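Side-chain contacts in endo-beta-1,4-glucanase (Cryptopygus antarcticus, PDB 5H4U), which hydrolyses internal beta-1,4-glucosidic linkages of carboxymethylcellulose, lichenan and barley beta-glucan, releasing mainly short cello-oligosaccharides from carboxymethylcellulose: residues 35-40 against 61-66; 78-83 against 210-215; 154-157 against 162-165. All blocks are in the same frame, centred on the assembly; numbering follows the deposited sequence.

Contact 1: residues 35-40 against 61-66; sequences CSWGGK and NTQSGC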
ATOM      1  N   CYS A  35      -8.273   2.810   6.081  1.00  9.98           N
ATOM      2  CA  CYS A  35      -9.464   3.067   5.278  1.00 10.28           C
ATOM      3  C   CYS A  35     -10.350   1.832   5.149  1.00 10.95           C
ATOM      4  O   CYS A  35     -11.351   1.871   4.418  1.00 10.36           O
ATOM      5  CB  CYS A  35      -9.080   3.558   3.880  1.00  9.68           C
ATOM      6  SG  CYS A  35      -8.053   5.039   3.854  1.00  9.85           S
ATOM      7  N   SER A  36      -9.989   0.735   5.820  1.00 10.84           N
ATOM      8  CA  SER A  36     -10.811  -0.459   5.853  1.00 10.76           C
ATOM      9  C   SER A  36     -11.893  -0.406   6.930  1.00 10.60           C
ATOM     10  O   SER A  36     -12.677  -1.347   7.034  1.00 10.93           O
ATOM     11  CB  SER A  36      -9.929  -1.692   6.046  1.00 10.07           C
ATOM     12  N   TRP A  37     -11.976   0.658   7.720  1.00 10.52           N
ATOM     13  CA  TRP A  37     -13.119   0.801   8.615  1.00 10.55           C
ATOM     14  C   TRP A  37     -14.228   1.594   7.931  1.00 11.19           C
ATOM     15  O   TRP A  37     -13.996   2.377   7.004  1.00 10.96           O
ATOM     16  CB  TRP A  37     -12.742   1.491   9.923  1.00  9.86           C
ATOM     17  CG  TRP A  37     -11.613   0.869  10.633  1.00  9.91           C
ATOM     18  CD1 TRP A  37     -10.321   1.191  10.500  1.00  9.61           C
ATOM     19  CD2 TRP A  37     -11.669  -0.194  11.604  1.00 10.35           C
ATOM     20  NE1 TRP A  37      -9.548   0.401  11.306  1.00  9.37           N
ATOM     21  CE2 TRP A  37     -10.350  -0.457  12.003  1.00  9.77           C
ATOM     22  CE3 TRP A  37     -12.704  -0.943  12.174  1.00 10.11           C
ATOM     23  CZ2 TRP A  37     -10.028  -1.440  12.944  1.00  9.75           C
ATOM     24  CZ3 TRP A  37     -12.382  -1.913  13.109  1.00 10.24           C
ATOM     25  CH2 TRP A  37     -11.056  -2.150  13.484  1.00 10.09           C
ATOM     26  N   GLY A  38     -15.451   1.360   8.393  1.00 12.21           N
ATOM     27  CA  GLY A  38     -16.565   2.163   7.940  1.00 12.65           C
ATOM     28  C   GLY A  38     -16.543   3.544   8.558  1.00 11.23           C
ATOM     29  O   GLY A  38     -15.962   3.776   9.614  1.00 11.49           O
ATOM     30  N   GLY A  39     -17.149   4.494   7.861  1.00 10.66           N
ATOM     31  CA  GLY A  39     -17.260   5.827   8.401  1.00 11.44           C
ATOM     32  C   GLY A  39     -16.040   6.710   8.270  1.00 11.67           C
ATOM     33  O   GLY A  39     -16.013   7.786   8.882  1.00 11.83           O
ATOM     34  N   LYS A  40     -15.026   6.303   7.505  1.00 11.47           N
ATOM     35  CA  LYS A  40     -13.853   7.151   7.339  1.00 11.85           C
ATOM     36  C   LYS A  40     -13.943   8.057   6.122  1.00 11.34           C
ATOM     37  O   LYS A  40     -13.253   9.078   6.065  1.00 11.36           O
ATOM     38  CB  LYS A  40     -12.590   6.297   7.226  1.00 11.36           C
ATOM     39  CG  LYS A  40     -12.307   5.517   8.480  1.00 11.61           C
ATOM     40  CD  LYS A  40     -11.320   6.181   9.376  1.00 11.47           C
ATOM     41  CE  LYS A  40     -10.840   5.169  10.406  1.00 11.68           C
ATOM     42  NZ  LYS A  40      -9.343   5.145  10.558  1.00 11.79           N
ATOM     43  N   ASN A  61     -15.668  -4.731  10.190  1.00 14.21           N
ATOM     44  CA  ASN A  61     -15.577  -4.327  11.584  1.00 13.87           C
ATOM     45  C   ASN A  61     -14.708  -5.262  12.407  1.00 13.27           C
ATOM     46  O   ASN A  61     -14.448  -4.963  13.569  1.00 13.59           O
ATOM     47  CB  ASN A  61     -16.969  -4.213  12.232  1.00 15.27           C
ATOM     48  CG  ASN A  61     -17.765  -3.001  11.729  1.00 21.44           C
ATOM     49  OD1 ASN A  61     -18.982  -3.066  11.555  1.00 26.12           O
ATOM     50  ND2 ASN A  61     -17.069  -1.886  11.493  1.00 21.88           N
ATOM     51  N   THR A  62     -14.259  -6.385  11.853  1.00 12.64           N
ATOM     52  CA  THR A  62     -13.354  -7.248  12.595  1.00 12.40           C
ATOM     53  C   THR A  62     -12.058  -6.505  12.917  1.00 12.51           C
ATOM     54  O   THR A  62     -11.499  -5.788  12.080  1.00 11.79           O
ATOM     55  CB  THR A  62     -13.057  -8.527  11.811  1.00 12.45           C
ATOM     56  OG1 THR A  62     -14.284  -9.217  11.555  1.00 13.74           O
ATOM     57  CG2 THR A  62     -12.151  -9.453  12.598  1.00 11.59           C
ATOM     58  N   GLN A  63     -11.601  -6.667  14.159  1.00 12.44           N
ATOM     59  CA  GLN A  63     -10.376  -6.021  14.604  1.00 12.59           C
ATOM     60  C   GLN A  63      -9.162  -6.581  13.841  1.00 12.45           C
ATOM     61  O   GLN A  63      -9.177  -7.696  13.310  1.00 11.61           O
ATOM     62  CB  GLN A  63     -10.233  -6.181  16.125  1.00 11.93           C
ATOM     63  CG  GLN A  63      -8.913  -5.671  16.732  1.00 13.45           C
ATOM     64  CD  GLN A  63      -8.704  -4.132  16.601  1.00 13.20           C
ATOM     65  OE1 GLN A  63      -9.307  -3.346  17.321  1.00 13.27           O
ATOM     66  NE2 GLN A  63      -7.869  -3.725  15.667  1.00 12.83           N
ATOM     67  N   SER A  64      -8.123  -5.762  13.763  1.00 12.10           N
ATOM     68  CA  SER A  64      -6.930  -6.064  12.991  1.00 11.82           C
ATOM     69  C   SER A  64      -6.002  -7.008  13.742  1.00 12.80           C
ATOM     70  O   SER A  64      -5.878  -6.946  14.970  1.00 13.20           O
ATOM     71  CB  SER A  64      -6.187  -4.771  12.680  1.00 11.20           C
ATOM     72  OG  SER A  64      -4.815  -5.022  12.474  1.00 11.84           O
ATOM     73  N   GLY A  65      -5.316  -7.872  12.980  1.00 11.96           N
ATOM     74  CA  GLY A  65      -4.297  -8.698  13.577  1.00 11.46           C
ATOM     75  C   GLY A  65      -3.220  -7.878  14.248  1.00 13.00           C
ATOM     76  O   GLY A  65      -2.649  -8.305  15.252  1.00 13.69           O
ATOM     77  N   CYS A  66      -2.957  -6.669  13.734  1.00 13.29           N
ATOM     78  CA  CYS A  66      -1.991  -5.782  14.372  1.00 12.72           C
ATOM     79  C   CYS A  66      -2.446  -5.337  15.758  1.00 13.74           C
ATOM     80  O   CYS A  66      -1.602  -4.991  16.596  1.00 14.36           O
ATOM     81  CB  CYS A  66      -1.689  -4.594  13.447  1.00 12.34           C
ATOM     82  SG  CYS A  66      -0.599  -5.223  12.096  1.00 14.90           S
TER
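Trp-37 and Asn-61 mark where the two backbones come nearest, with CA of Trp-37 6.4 Å from CA of Asn-61. Neither segment contains a strand, and no hydrogen bond joins them. Segment 35-40 leaves a 3-10 turn at Ser-36 and runs on as loop, while segment 61-66 is loop until a 3-10 turn at Gly-65 and Cys-66. The contact is carried mainly by one side chain, Trp-37, laid against the backbone of 61-63. With CG of Trp-37 anti to the carbonyl carbon (chi1 -54°), the indole points its six-membered ring to the opposite loop. CZ3 of Trp-37 lies 3.7 Å from the carbonyl O of Asn-61. CH2 of Trp-37 is 3.9 Å from O of Thr-62. The same CH2 of Trp-37 is 4.1 Å from CA of Gln-63. All three approaches are oblique to the ring. The indole also forms a cation-pi pair with Lys-32. Beyond it, OG of Ser-64 accepts from N of Cys-66 at 2.8 Å, forming an ST turn. An alanine in place of Trp-37 would remove the indole, so the backbone of 61-63 would probably lose its packing against this loop and Lys-32 its aromatic partner. This surface contact lies in the long irregular connection between strand 19-27 and strand 80-82. Disulfides join Cys-66 to Cys-31 and Cys-35 to Cys-103, just past helix 99-102; the backbone of Cys-35 also hydrogen-bonds to Thr-126 of strand 120-128, and Lys-40 forms a salt bridge with Glu-99 of that helix.

Contact 2: residues 78-83 against 210-215; sequences QPFTQG and PTILTQ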
ATOM      1  N   GLN A  78      -1.395  -6.094  -3.522  1.00  9.42           N
ATOM      2  CA  GLN A  78      -0.005  -6.035  -3.925  1.00  8.77           C
ATOM      3  C   GLN A  78       0.171  -5.160  -5.161  1.00  8.49           C
ATOM      4  O   GLN A  78      -0.752  -5.022  -5.968  1.00  8.17           O
ATOM      5  CB  GLN A  78       0.513  -7.412  -4.255  1.00  9.08           C
ATOM      6  CG  GLN A  78       0.828  -8.256  -3.098  1.00  9.58           C
ATOM      7  CD  GLN A  78       1.395  -9.547  -3.585  1.00  9.84           C
ATOM      8  OE1 GLN A  78       0.700 -10.372  -4.153  1.00  9.68           O
ATOM      9  NE2 GLN A  78       2.683  -9.698  -3.429  1.00  9.93           N
ATOM     10  N   PRO A  79       1.373  -4.614  -5.335  1.00  8.49           N
ATOM     11  CA  PRO A  79       1.644  -3.802  -6.519  1.00  8.28           C
ATOM     12  C   PRO A  79       1.753  -4.672  -7.754  1.00  8.74           C
ATOM     13  O   PRO A  79       2.164  -5.836  -7.697  1.00  8.47           O
ATOM     14  CB  PRO A  79       2.987  -3.133  -6.200  1.00  8.42           C
ATOM     15  CG  PRO A  79       3.651  -4.041  -5.223  1.00  8.16           C
ATOM     16  CD  PRO A  79       2.535  -4.689  -4.427  1.00  8.37           C
ATOM     17  N   PHE A  80       1.394  -4.079  -8.887  1.00  8.85           N
ATOM     18  CA  PHE A  80       1.421  -4.785 -10.152  1.00  8.80           C
ATOM     19  C   PHE A  80       1.621  -3.780 -11.272  1.00  8.72           C
ATOM     20  O   PHE A  80       1.908  -2.604 -11.038  1.00  8.57           O
ATOM     21  CB  PHE A  80       0.148  -5.610 -10.330  1.00  8.60           C
ATOM     22  CG  PHE A  80      -1.112  -4.804 -10.314  1.00  8.69           C
ATOM     23  CD1 PHE A  80      -1.711  -4.453  -9.115  1.00  8.85           C
ATOM     24  CD2 PHE A  80      -1.748  -4.470 -11.492  1.00  8.94           C
ATOM     25  CE1 PHE A  80      -2.889  -3.737  -9.086  1.00  8.94           C
ATOM     26  CE2 PHE A  80      -2.936  -3.764 -11.475  1.00  9.57           C
ATOM     27  CZ  PHE A  80      -3.506  -3.398 -10.270  1.00  9.94           C
ATOM     28  N   THR A  81       1.471  -4.264 -12.495  1.00  9.26           N
ATOM     29  CA  THR A  81       1.597  -3.467 -13.700  1.00  9.32           C
ATOM     30  C   THR A  81       0.440  -3.751 -14.638  1.00  9.67           C
ATOM     31  O   THR A  81      -0.090  -4.864 -14.676  1.00  9.56           O
ATOM     32  CB  THR A  81       2.850  -3.812 -14.468  1.00  9.13           C
ATOM     33  OG1 THR A  81       2.756  -5.193 -14.850  1.00 10.01           O
ATOM     34  CG2 THR A  81       4.071  -3.608 -13.620  1.00  8.70           C
ATOM     35  N   GLN A  82       0.097  -2.742 -15.430  1.00  9.79           N
ATOM     36  CA  GLN A  82      -0.740  -2.908 -16.609  1.00 10.38           C
ATOM     37  C   GLN A  82      -0.038  -2.169 -17.743  1.00 10.27           C
ATOM     38  O   GLN A  82       0.154  -0.948 -17.672  1.00 10.12           O
ATOM     39  CB  GLN A  82      -2.157  -2.385 -16.364  1.00 10.89           C
ATOM     40  CG  GLN A  82      -3.053  -2.504 -17.564  1.00 12.95           C
ATOM     41  CD  GLN A  82      -4.486  -2.824 -17.203  1.00 15.71           C
ATOM     42  OE1 GLN A  82      -4.863  -4.000 -17.127  1.00 18.56           O
ATOM     43  NE2 GLN A  82      -5.312  -1.780 -17.010  1.00 15.06           N
ATOM     44  N   GLY A  83       0.343  -2.901 -18.788  1.00 10.24           N
ATOM     45  CA  GLY A  83       1.263  -2.323 -19.754  1.00  9.77           C
ATOM     46  C   GLY A  83       2.528  -1.878 -19.038  1.00  9.92           C
ATOM     47  O   GLY A  83       3.078  -2.601 -18.199  1.00 10.48           O
ATOM     48  N   PRO A 210      -9.142   4.082 -11.144  1.00 12.41           N
ATOM     49  CA  PRO A 210      -9.429   3.117 -12.213  1.00 11.84           C
ATOM     50  C   PRO A 210     -10.056   1.849 -11.653  1.00 11.61           C
ATOM     51  O   PRO A 210      -9.829   1.474 -10.503  1.00 10.84           O
ATOM     52  CB  PRO A 210      -8.052   2.832 -12.813  1.00 11.64           C
ATOM     53  CG  PRO A 210      -7.089   3.082 -11.669  1.00 11.47           C
ATOM     54  CD  PRO A 210      -7.702   4.158 -10.819  1.00 11.24           C
ATOM     55  N   THR A 211     -10.857   1.184 -12.487  1.00 11.91           N
ATOM     56  CA  THR A 211     -11.479  -0.059 -12.049  1.00 12.06           C
ATOM     57  C   THR A 211     -10.464  -1.163 -11.820  1.00 11.90           C
ATOM     58  O   THR A 211     -10.769  -2.120 -11.109  1.00 11.89           O
ATOM     59  CB  THR A 211     -12.504  -0.578 -13.055  1.00 12.69           C
ATOM     60  OG1 THR A 211     -11.843  -0.881 -14.289  1.00 13.17           O
ATOM     61  CG2 THR A 211     -13.602   0.443 -13.295  1.00 12.11           C
ATOM     62  N   ILE A 212      -9.273  -1.079 -12.413  1.00 12.04           N
ATOM     63  CA  ILE A 212      -8.331  -2.153 -12.147  1.00 12.18           C
ATOM     64  C   ILE A 212      -7.818  -2.109 -10.713  1.00 11.73           C
ATOM     65  O   ILE A 212      -7.341  -3.126 -10.202  1.00 12.02           O
ATOM     66  CB  ILE A 212      -7.187  -2.192 -13.180  1.00 11.88           C
ATOM     67  CG1 ILE A 212      -6.547  -3.582 -13.129  1.00 12.12           C
ATOM     68  CG2 ILE A 212      -6.213  -1.033 -13.029  1.00 11.34           C
ATOM     69  CD1 ILE A 212      -5.578  -3.874 -14.191  1.00 13.14           C
ATOM     70  N   LEU A 213      -7.927  -0.970 -10.039  1.00 11.64           N
ATOM     71  CA  LEU A 213      -7.644  -0.891  -8.611  1.00 11.40           C
ATOM     72  C   LEU A 213      -8.913  -1.103  -7.776  1.00 11.08           C
ATOM     73  O   LEU A 213      -8.931  -1.929  -6.860  1.00 10.97           O
ATOM     74  CB  LEU A 213      -6.997   0.469  -8.295  1.00 10.80           C
ATOM     75  CG  LEU A 213      -5.519   0.623  -8.678  1.00 10.06           C
ATOM     76  CD1 LEU A 213      -5.031   2.063  -8.518  1.00  9.08           C
ATOM     77  CD2 LEU A 213      -4.633  -0.333  -7.875  1.00  9.45           C
ATOM     78  N   THR A 214      -9.992  -0.387  -8.101  1.00 11.59           N
ATOM     79  CA  THR A 214     -11.201  -0.450  -7.281  1.00 11.86           C
ATOM     80  C   THR A 214     -11.913  -1.790  -7.366  1.00 11.75           C
ATOM     81  O   THR A 214     -12.685  -2.121  -6.466  1.00 12.02           O
ATOM     82  CB  THR A 214     -12.197   0.650  -7.661  1.00 11.62           C
ATOM     83  OG1 THR A 214     -12.834   0.320  -8.900  1.00 12.11           O
ATOM     84  CG2 THR A 214     -11.499   1.967  -7.800  1.00 11.55           C
ATOM     85  N   GLN A 215     -11.694  -2.565  -8.415  1.00 12.11           N
ATOM     86  CA  GLN A 215     -12.262  -3.904  -8.415  1.00 13.02           C
ATOM     87  C   GLN A 215     -11.520  -4.815  -7.445  1.00 13.35           C
ATOM     88  O   GLN A 215     -12.079  -5.822  -7.001  1.00 13.71           O
ATOM     89  CB  GLN A 215     -12.278  -4.450  -9.849  1.00 14.21           C
ATOM     90  CG  GLN A 215     -12.166  -5.945 -10.020  1.00 15.77           C
ATOM     91  CD  GLN A 215     -10.859  -6.329 -10.717  1.00 22.99           C
ATOM     92  OE1 GLN A 215     -10.573  -5.853 -11.831  1.00 22.53           O
ATOM     93  NE2 GLN A 215     -10.050  -7.183 -10.062  1.00 23.55           N
TER
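Phe-80 meets Ile-212 and Leu-213 in the closely packed half of this contact. CD1 of Ile-212 sits at the edge of the phenyl ring, 3.8 Å from CE2 of Phe-80, and CD2 of Leu-213 comes in obliquely, 4.0 Å from CE1 of Phe-80. The ring rim lies 3.8 Å from the helix backbone, measured from CZ of Phe-80 to O of Ile-212. CG of Phe-80 stands between its backbone N and carbonyl carbon (chi1 60°), which directs the ring at the helix. The axes of strand 80-82 and helix 211-215 approach to 11.2 Å at their closest, their N-to-C directions 143° apart, and no backbone hydrogen bond spans them. Strand 80-82 pairs antiparallel with strand 85-94 across a tight turn, making a hairpin in a glycosidase family of the double-psi beta-barrel clan. Tyr-87 and Phe-89 of strand 85-94 pack on Ile-212 and Leu-213, so the helix rests on both hairpin strands. At its start, O of Pro-210, the N-cap residue, accepts from N of Leu-213 and N of Thr-214. On the solvent side Gln-82 is exposed; bent at chi2, its chain brings the amide against CD1 of Ile-212, without a hydrogen bond across.

Contact 3: residues 154-157 against 162-165; sequences SQWG and GWGQ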
ATOM      1  N   SER A 154       2.220 -12.466  12.925  1.00  9.83           N
ATOM      2  CA  SER A 154       1.018 -13.197  13.263  1.00  9.65           C
ATOM      3  C   SER A 154       0.291 -13.672  12.015  1.00  9.43           C
ATOM      4  O   SER A 154      -0.412 -14.681  12.074  1.00  9.48           O
ATOM      5  CB  SER A 154       0.131 -12.343  14.179  1.00  9.84           C
ATOM      6  OG  SER A 154      -0.922 -11.707  13.495  1.00 10.48           O
ATOM      7  N   GLN A 155       0.456 -12.998  10.873  1.00  9.57           N
ATOM      8  CA  GLN A 155      -0.261 -13.473   9.692  1.00  9.41           C
ATOM      9  C   GLN A 155       0.501 -14.570   8.967  1.00  9.31           C
ATOM     10  O   GLN A 155      -0.101 -15.559   8.540  1.00  9.38           O
ATOM     11  CB  GLN A 155      -0.553 -12.328   8.710  1.00  9.41           C
ATOM     12  CG  GLN A 155      -0.947 -12.800   7.304  1.00  9.24           C
ATOM     13  CD  GLN A 155      -1.521 -11.704   6.398  1.00  9.38           C
ATOM     14  OE1 GLN A 155      -1.139 -10.535   6.463  1.00  9.10           O
ATOM     15  NE2 GLN A 155      -2.407 -12.104   5.502  1.00  9.89           N
ATOM     16  N   TRP A 156       1.826 -14.438   8.868  1.00  9.62           N
ATOM     17  CA  TRP A 156       2.647 -15.295   8.019  1.00  9.13           C
ATOM     18  C   TRP A 156       3.794 -15.972   8.738  1.00  8.95           C
ATOM     19  O   TRP A 156       4.542 -16.709   8.093  1.00  9.33           O
ATOM     20  CB  TRP A 156       3.256 -14.473   6.882  1.00  8.92           C
ATOM     21  CG  TRP A 156       2.273 -13.812   5.999  1.00  9.31           C
ATOM     22  CD1 TRP A 156       2.029 -12.480   5.911  1.00  9.09           C
ATOM     23  CD2 TRP A 156       1.438 -14.440   5.017  1.00  9.53           C
ATOM     24  NE1 TRP A 156       1.086 -12.237   4.959  1.00  9.04           N
ATOM     25  CE2 TRP A 156       0.707 -13.422   4.389  1.00  9.02           C
ATOM     26  CE3 TRP A 156       1.247 -15.767   4.611  1.00  9.58           C
ATOM     27  CZ2 TRP A 156      -0.211 -13.676   3.388  1.00  9.50           C
ATOM     28  CZ3 TRP A 156       0.335 -16.024   3.610  1.00 10.09           C
ATOM     29  CH2 TRP A 156      -0.395 -14.981   3.016  1.00 10.58           C
ATOM     30  N   GLY A 157       4.013 -15.688  10.018  1.00  9.17           N
ATOM     31  CA  GLY A 157       5.169 -16.243  10.694  1.00  8.77           C
ATOM     32  C   GLY A 157       6.488 -15.604  10.336  1.00  9.23           C
ATOM     33  O   GLY A 157       7.536 -16.224  10.530  1.00  8.83           O
ATOM     34  N   GLY A 162      10.076  -8.287  10.907  1.00 10.51           N
ATOM     35  CA  GLY A 162       9.718  -8.415   9.508  1.00 10.38           C
ATOM     36  C   GLY A 162      10.781  -9.125   8.671  1.00 10.66           C
ATOM     37  O   GLY A 162      11.781  -9.673   9.160  1.00 10.28           O
ATOM     38  N   TRP A 163      10.511  -9.162   7.374  1.00 10.55           N
ATOM     39  CA  TRP A 163      11.450  -9.744   6.431  1.00 10.42           C
ATOM     40  C   TRP A 163      12.542  -8.716   6.212  1.00 10.28           C
ATOM     41  O   TRP A 163      12.269  -7.587   5.791  1.00 10.10           O
ATOM     42  CB  TRP A 163      10.773 -10.113   5.122  1.00 10.31           C
ATOM     43  CG  TRP A 163       9.678 -11.103   5.320  1.00 10.44           C
ATOM     44  CD1 TRP A 163       9.794 -12.415   5.673  1.00 10.09           C
ATOM     45  CD2 TRP A 163       8.295 -10.849   5.159  1.00  9.92           C
ATOM     46  NE1 TRP A 163       8.560 -12.990   5.744  1.00  9.92           N
ATOM     47  CE2 TRP A 163       7.617 -12.052   5.422  1.00 10.20           C
ATOM     48  CE3 TRP A 163       7.559  -9.715   4.822  1.00  9.79           C
ATOM     49  CZ2 TRP A 163       6.223 -12.156   5.365  1.00 10.19           C
ATOM     50  CZ3 TRP A 163       6.174  -9.814   4.753  1.00 10.05           C
ATOM     51  CH2 TRP A 163       5.519 -11.028   5.022  1.00  9.91           C
ATOM     52  N   GLY A 164      13.767  -9.096   6.527  1.00 10.76           N
ATOM     53  CA  GLY A 164      14.879  -8.180   6.379  1.00 11.28           C
ATOM     54  C   GLY A 164      14.839  -7.104   7.448  1.00 10.92           C
ATOM     55  O   GLY A 164      14.436  -7.343   8.592  1.00 10.35           O
ATOM     56  N   GLN A 165      15.170  -5.881   7.045  1.00 11.06           N
ATOM     57  CA  GLN A 165      15.216  -4.760   7.970  1.00 11.14           C
ATOM     58  C   GLN A 165      13.818  -4.305   8.331  1.00 10.83           C
ATOM     59  O   GLN A 165      12.929  -4.247   7.476  1.00 10.59           O
ATOM     60  CB  GLN A 165      15.944  -3.588   7.328  1.00 11.23           C
ATOM     61  CG  GLN A 165      17.293  -3.931   6.783  1.00 12.49           C
ATOM     62  CD  GLN A 165      18.379  -3.944   7.825  1.00 14.95           C
ATOM     63  OE1 GLN A 165      18.123  -4.165   9.019  1.00 14.25           O
ATOM     64  NE2 GLN A 165      19.617  -3.686   7.379  1.00 16.50           N
TER
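Trp-156 and Trp-163 share the same first torsion, CG anti to the carbonyl carbon and beside the backbone N (chi1 -60° in both), but their second torsions, 110° and -70°, differ by half a turn. The indoles present unlike sides: Trp-156 offers the CD1 side of its five-membered ring, Trp-163 the far end of its six-membered ring. CD1 of Trp-156 is 3.9 Å from CH2 of Trp-163, and CB of Trp-156 lies 4.1 Å from CZ2 of Trp-163. Seen from Trp-163, CD1 of its partner is at the ring edge, near the plane. The facing ring centroids, five-membered of Trp-156 and six-membered of Trp-163, are 5.9 Å apart and the planes are mutually inclined, so the pair is an oblique aromatic contact held by apolar packing. CG of Gln-155 lies over one face of the Trp-156 indole, toward its rim. Positive phi at Gly-157 ends the helical path directly after Trp-156, and the backbone angles of Gly-162, which call for glycine, precede Trp-163. The side chain of Trp-163 is about 8 Å from that of Asp-29, the inferred nucleophile, which places Trp-163 near the probable catalytic site. The contact thus joins the end of helix 152-156 to the loop leading toward helix 184-191; Trp-156 also packs on Asn-75 and Pro-180, while the first residue of the helix, Cys-152, is disulfide-bonded to Cys-30, three residues past the end of strand 19-27.

In the fold
Following strand 19-27, contact 1 closes a loop of 20 residues, 41-60, without helix or strand, before the chain returns to the sheet at strand 80-82. Contact 2 opens there and closes only at helix 211-217, spanning 126 residues that include most of the sheet and tying the hairpin to that late helix. Contact 3 falls within that span and closes a short loop, 158-161, joining the end of helix 152-156 to the loop just after it. Contacts 1 and 2 thus follow in series, contact 3 is enclosed by contact 2, and none cross. Contacts 1 and 3 meet by packing, O of Gly-65 lying 4.2 Å from OG of Ser-154, whereas the nearest atoms of contacts 2 and 3 are about 8 Å apart.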